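Local coordinates for protein predicted ATPase involved in replication control, Cdc46/Mcm family (Methanopyrus kandleri AV19, PDB 3F8T) that probably binds ATP and single-stranded DNA as a homolog of the MCM replicative helicase, consistent with a role in DNA replication, at residues V108-P113 with G142-A147. The protein carries 2 engineered substitutions. Numbering follows the deposited sequence.
Sequences VERIRP and GSELVA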
loop_
_atom_site.group_PDB
_atom_site.type_symbol
_atom_site.label_atom_id
_atom_site.label_comp_id
_atom_site.label_asym_id
_atom_site.label_seq_id
_atom_site.Cartn_x
_atom_site.Cartn_y
_atom_site.Cartn_z
ATOM N N VAL A 108 2.978 -15.613 -10.122
ATOM C CA VAL A 108 2.652 -16.967 -9.696
ATOM C C VAL A 108 2.182 -16.974 -8.239
ATOM O O VAL A 108 2.844 -16.442 -7.348
ATOM C CB VAL A 108 3.865 -17.919 -9.902
ATOM C CG1 VAL A 108 3.693 -19.214 -9.133
ATOM C CG2 VAL A 108 4.069 -18.206 -11.387
ATOM N N GLU A 109 1.020 -17.578 -8.017
ATOM C CA GLU A 109 0.404 -17.598 -6.701
ATOM C C GLU A 109 0.885 -18.749 -5.819
ATOM O O GLU A 109 0.763 -18.676 -4.592
ATOM C CB GLU A 109 -1.122 -17.604 -6.848
ATOM C CG GLU A 109 -1.657 -16.338 -7.511
ATOM C CD GLU A 109 -3.175 -16.268 -7.531
ATOM O OE1 GLU A 109 -3.817 -16.955 -6.703
ATOM O OE2 GLU A 109 -3.720 -15.517 -8.373
ATOM N N ARG A 110 1.424 -19.801 -6.444
ATOM C CA ARG A 110 1.963 -20.972 -5.739
ATOM C C ARG A 110 3.274 -21.416 -6.386
ATOM O O ARG A 110 3.254 -22.015 -7.448
ATOM C CB ARG A 110 0.959 -22.142 -5.750
ATOM C CG ARG A 110 -0.269 -21.947 -4.870
ATOM C CD ARG A 110 0.120 -21.652 -3.425
ATOM N NE ARG A 110 -0.993 -21.067 -2.679
ATOM C CZ ARG A 110 -1.808 -21.762 -1.894
ATOM N NH1 ARG A 110 -1.627 -23.070 -1.739
ATOM N NH2 ARG A 110 -2.799 -21.153 -1.261
ATOM N N ILE A 111 4.410 -21.130 -5.751
ATOM C CA ILE A 111 5.717 -21.330 -6.418
ATOM C C ILE A 111 6.259 -22.771 -6.416
ATOM O O ILE A 111 7.037 -23.147 -7.290
ATOM C CB ILE A 111 6.831 -20.375 -5.893
ATOM C CG1 ILE A 111 7.247 -20.731 -4.460
ATOM C CG2 ILE A 111 6.398 -18.903 -6.010
ATOM C CD1 ILE A 111 8.764 -20.597 -4.213
ATOM N N ARG A 112 5.864 -23.574 -5.434
ATOM C CA ARG A 112 6.468 -24.909 -5.269
ATOM C C ARG A 112 6.308 -25.823 -6.499
ATOM O O ARG A 112 7.272 -26.478 -6.904
ATOM C CB ARG A 112 5.946 -25.583 -3.988
ATOM C CG ARG A 112 6.752 -26.789 -3.527
ATOM C CD ARG A 112 6.436 -27.137 -2.080
ATOM N NE ARG A 112 6.939 -28.458 -1.712
ATOM C CZ ARG A 112 7.182 -28.857 -0.463
ATOM N NH1 ARG A 112 6.989 -28.035 0.564
ATOM N NH2 ARG A 112 7.635 -30.084 -0.239
ATOM N N PRO A 113 5.104 -25.869 -7.106
ATOM C CA PRO A 113 4.955 -26.719 -8.293
ATOM C C PRO A 113 5.781 -26.236 -9.478
ATOM O O PRO A 113 5.961 -26.992 -10.438
ATOM C CB PRO A 113 3.462 -26.602 -8.628
ATOM C CG PRO A 113 2.818 -26.142 -7.356
ATOM C CD PRO A 113 3.830 -25.217 -6.761
ATOM N N GLY A 142 0.128 -12.844 -1.483
ATOM C CA GLY A 142 -1.334 -12.848 -1.384
ATOM C C GLY A 142 -1.835 -14.115 -0.725
ATOM O O GLY A 142 -2.516 -14.046 0.298
ATOM N N SER A 143 -1.505 -15.274 -1.294
ATOM C CA SER A 143 -1.947 -16.548 -0.709
ATOM C C SER A 143 -0.859 -17.303 0.037
ATOM O O SER A 143 -1.162 -18.214 0.809
ATOM C CB SER A 143 -2.577 -17.463 -1.767
ATOM O OG SER A 143 -3.428 -16.731 -2.627
ATOM N N GLU A 144 0.405 -16.931 -0.178
ATOM C CA GLU A 144 1.514 -17.626 0.460
ATOM C C GLU A 144 2.676 -16.685 0.744
ATOM O O GLU A 144 2.743 -15.587 0.195
ATOM C CB GLU A 144 1.991 -18.796 -0.412
ATOM C CG GLU A 144 2.698 -18.383 -1.705
ATOM C CD GLU A 144 3.204 -19.562 -2.514
ATOM O OE1 GLU A 144 2.986 -20.726 -2.098
ATOM O OE2 GLU A 144 3.809 -19.327 -3.582
ATOM N N LEU A 145 3.595 -17.138 1.586
ATOM C CA LEU A 145 4.832 -16.412 1.833
ATOM C C LEU A 145 5.960 -17.122 1.089
ATOM O O LEU A 145 6.110 -18.345 1.200
ATOM C CB LEU A 145 5.117 -16.342 3.328
ATOM C CG LEU A 145 4.021 -15.725 4.195
ATOM C CD1 LEU A 145 4.412 -15.823 5.675
ATOM C CD2 LEU A 145 3.730 -14.281 3.787
ATOM N N VAL A 146 6.734 -16.362 0.320
ATOM C CA VAL A 146 7.732 -16.929 -0.591
ATOM C C VAL A 146 9.135 -16.548 -0.140
ATOM O O VAL A 146 9.417 -15.374 0.066
ATOM C CB VAL A 146 7.490 -16.433 -2.043
ATOM C CG1 VAL A 146 8.605 -16.905 -2.986
ATOM C CG2 VAL A 146 6.123 -16.902 -2.535
ATOM N N ALA A 147 10.009 -17.541 0.032
ATOM C CA ALA A 147 11.399 -17.251 0.387
ATOM C C ALA A 147 12.160 -16.879 -0.873
ATOM O O ALA A 147 11.966 -17.512 -1.918
ATOM C CB ALA A 147 12.057 -18.477 1.077
HETATM O O HOH W 1 3.695 -16.899 -4.633
HETATM O O HOH W 2 3.964 -23.148 -3.280
#
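Glu144 reaches across to the loop 108-113 and sets its carboxylate against the backbone of Glu109, Arg110 and Ile111. With CG wedged among both backbone substituents of its CA (chi1 70°), the extended chain carries OE2 to Ile111 N, which donates a 2.9 Å hydrogen bond to the syn lone pair. Two waters complete the grip: one donates to Glu144 OE2 (2.6 Å) and to Val108 O, while the other donates to Glu144 OE1 and accepts from Arg112 N. Both carboxylate oxygens are thereby held, which should fix the rotation of the group. Arg110, bent at chi2 (-56°), runs obliquely past this carboxylate with its CD 3.3 Å from Glu144 OE1; its NE remains 4.0 Å from the same oxygen, so the attraction is one of charge alone. Ser143 CB meets the guanidinium at its edge, 3.7 Å from Arg110 NH2. Shortening Glu144 to an alanine is likely to leave Ile111 N without its carboxylate acceptor and each water without the oxygen to which it donates. On the buried side, Ile111 CD1 and Val146 CG1 meet tip to tip at 3.9 Å. Both side chains also pack on Ile121, joining the loop before strand 118-130 to strand 145-149 within the OB fold.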